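Local coordinates for protein putative isohexenylglutaconyl-CoA hydratase (Pseudomonas aeruginosa, PDB 4ZU2) that probably hydrates isohexenylglutaconyl-CoA, a coenzyme A thioester of terpene (citronellate) breakdown, as a member of the crotonase (enoyl-CoA hydratase/isomerase) family, at residues A[250-253]-A[254-258]. Numbering follows the deposited sequence.
Sequences GTLA and FVQKR
R258 folds back over A253 at the C-terminal end of helix 247-255. The chain has left helical geometry at Q256, yet R258 N still donates to A253 O. That bond is 3.1 Å long, nearly straight (163°) and in the carbonyl plane. It ties the departing chain to the last turn. The guanidinium lies with one face over A253: CA sits above its centre, and R258 NH1 is 3.6 Å from A253 CB. R258 CG stands between its own backbone N and carbonyl carbon (chi1 61°), and the chain then runs extended, which carries the guanidinium back along the helix. Q256 OE1 meets the group tilted from its plane, accepting from R258 NE at 2.6 Å, with a second, weak bond from NH2. E249 adds a salt bridge to NH1.

Within the last turn, Q256 N donates to L252 O at 2.8 Å, and V255 N to T251 O at 3.2 Å. T251 OG1 bonds back to G247 O.

The outer rim is looser. L252 runs obliquely across Q256 and R258, its CG 3.8 Å from Q256 NE2. L252 CD1 and V255 CG2 meet only at 4.3 Å. L252, V255 and F254 are largely exposed, although F254 packs on L142 of the second subunit. The helix end thus rests on polar grips: a backbone bond helps hold the chain where it leaves the helix, while the Q256 amide and E249 carboxylate hold the guanidinium, and the carboxylate would partly balance its charge.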
ATOM      1  N   GLY A 250      15.876  -3.371  29.134  1.00 35.75           N
ATOM      2  CA  GLY A 250      16.301  -3.503  27.760  1.00 34.57           C
ATOM      3  C   GLY A 250      17.485  -2.623  27.422  1.00 33.35           C
ATOM      4  O   GLY A 250      18.445  -3.082  26.793  1.00 28.88           O
ATOM      5  N   THR A 251      17.398  -1.341  27.773  1.00 36.02           N
ATOM      6  CA  THR A 251      18.476  -0.369  27.452  1.00 38.04           C
ATOM      7  C   THR A 251      19.730  -0.619  28.289  1.00 37.72           C
ATOM      8  O   THR A 251      20.848  -0.236  27.935  1.00 37.21           O
ATOM      9  CB  THR A 251      17.999   1.057  27.705  1.00 36.40           C
ATOM     10  OG1 THR A 251      17.478   1.145  29.038  1.00 29.93           O
ATOM     11  CG2 THR A 251      16.918   1.449  26.677  1.00 32.53           C
ATOM     12  N   LEU A 252      19.525  -1.278  29.416  1.00 39.81           N
ATOM     13  CA  LEU A 252      20.617  -1.713  30.263  1.00 42.09           C
ATOM     14  C   LEU A 252      21.389  -2.869  29.626  1.00 43.22           C
ATOM     15  O   LEU A 252      22.584  -2.756  29.393  1.00 45.15           O
ATOM     16  CB  LEU A 252      20.071  -2.123  31.633  1.00 43.00           C
ATOM     17  CG  LEU A 252      21.085  -1.952  32.760  1.00 48.05           C
ATOM     18  CD1 LEU A 252      21.363  -0.452  32.926  1.00 44.98           C
ATOM     19  CD2 LEU A 252      20.572  -2.589  34.061  1.00 47.77           C
ATOM     20  N   ALA A 253      20.702  -3.981  29.360  1.00 44.01           N
ATOM     21  CA  ALA A 253      21.293  -5.110  28.639  1.00 38.64           C
ATOM     22  C   ALA A 253      22.115  -4.619  27.459  1.00 36.79           C
ATOM     23  O   ALA A 253      23.134  -5.197  27.107  1.00 40.00           O
ATOM     24  CB  ALA A 253      20.198  -6.041  28.151  1.00 32.18           C
ATOM     25  N   PHE A 254      21.664  -3.532  26.855  1.00 38.35           N
ATOM     26  CA  PHE A 254      22.321  -2.958  25.695  1.00 44.55           C
ATOM     27  C   PHE A 254      23.663  -2.280  26.046  1.00 51.93           C
ATOM     28  O   PHE A 254      24.670  -2.488  25.349  1.00 50.74           O
ATOM     29  CB  PHE A 254      21.346  -1.968  25.034  1.00 47.30           C
ATOM     30  CG  PHE A 254      21.913  -1.222  23.846  1.00 49.53           C
ATOM     31  CD1 PHE A 254      22.415  -1.894  22.748  1.00 48.33           C
ATOM     32  CD2 PHE A 254      21.912   0.162  23.830  1.00 51.95           C
ATOM     33  CE1 PHE A 254      22.926  -1.203  21.672  1.00 49.77           C
ATOM     34  CE2 PHE A 254      22.414   0.857  22.752  1.00 52.77           C
ATOM     35  CZ  PHE A 254      22.925   0.176  21.675  1.00 51.17           C
ATOM     36  N   VAL A 255      23.694  -1.486  27.121  1.00 53.33           N
ATOM     37  CA  VAL A 255      24.935  -0.789  27.474  1.00 52.78           C
ATOM     38  C   VAL A 255      25.896  -1.766  28.132  1.00 52.37           C
ATOM     39  O   VAL A 255      27.104  -1.740  27.885  1.00 52.97           O
ATOM     40  CB  VAL A 255      24.706   0.469  28.337  1.00 43.27           C
ATOM     41  CG1 VAL A 255      23.708   1.361  27.666  1.00 42.30           C
ATOM     42  CG2 VAL A 255      24.309   0.136  29.790  1.00 29.33           C
ATOM     43  N   GLN A 256      25.335  -2.670  28.921  1.00 53.12           N
ATOM     44  CA  GLN A 256      26.055  -3.852  29.324  1.00 52.63           C
ATOM     45  C   GLN A 256      26.115  -4.624  28.024  1.00 52.66           C
ATOM     46  O   GLN A 256      25.569  -4.168  27.019  1.00 51.04           O
ATOM     47  CB  GLN A 256      25.296  -4.589  30.418  1.00 50.18           C
ATOM     48  CG  GLN A 256      24.961  -3.692  31.611  1.00 52.97           C
ATOM     49  CD  GLN A 256      24.204  -4.421  32.701  1.00 54.73           C
ATOM     50  OE1 GLN A 256      23.683  -5.503  32.491  1.00 52.93           O
ATOM     51  NE2 GLN A 256      24.150  -3.824  33.878  1.00 54.80           N
ATOM     52  N   LYS A 257      26.786  -5.757  27.975  1.00 49.00           N
ATOM     53  CA  LYS A 257      26.886  -6.403  26.681  1.00 50.93           C
ATOM     54  C   LYS A 257      26.230  -7.766  26.698  1.00 46.46           C
ATOM     55  O   LYS A 257      26.835  -8.766  26.348  1.00 42.34           O
ATOM     56  CB  LYS A 257      28.330  -6.425  26.203  1.00 55.16           C
ATOM     57  CG  LYS A 257      28.687  -5.172  25.423  1.00 56.32           C
ATOM     58  CD  LYS A 257      29.568  -4.263  26.233  1.00 56.03           C
ATOM     59  CE  LYS A 257      30.110  -3.152  25.378  1.00 56.66           C
ATOM     60  NZ  LYS A 257      31.137  -2.358  26.103  1.00 58.94           N
ATOM     61  N   ARG A 258      24.951  -7.763  27.063  1.00 43.60           N
ATOM     62  CA  ARG A 258      24.191  -8.984  27.242  1.00 42.81           C
ATOM     63  C   ARG A 258      22.766  -8.936  26.678  1.00 44.48           C
ATOM     64  O   ARG A 258      22.250  -7.911  26.211  1.00 44.03           O
ATOM     65  CB  ARG A 258      24.084  -9.279  28.728  1.00 41.32           C
ATOM     66  CG  ARG A 258      23.370  -8.199  29.498  1.00 40.70           C
ATOM     67  CD  ARG A 258      23.137  -8.670  30.910  1.00 41.02           C
ATOM     68  NE  ARG A 258      22.500  -7.661  31.755  1.00 43.85           N
ATOM     69  CZ  ARG A 258      21.186  -7.451  31.820  1.00 47.49           C
ATOM     70  NH1 ARG A 258      20.351  -8.173  31.072  1.00 48.53           N
ATOM     71  NH2 ARG A 258      20.694  -6.521  32.627  1.00 45.99           N
TER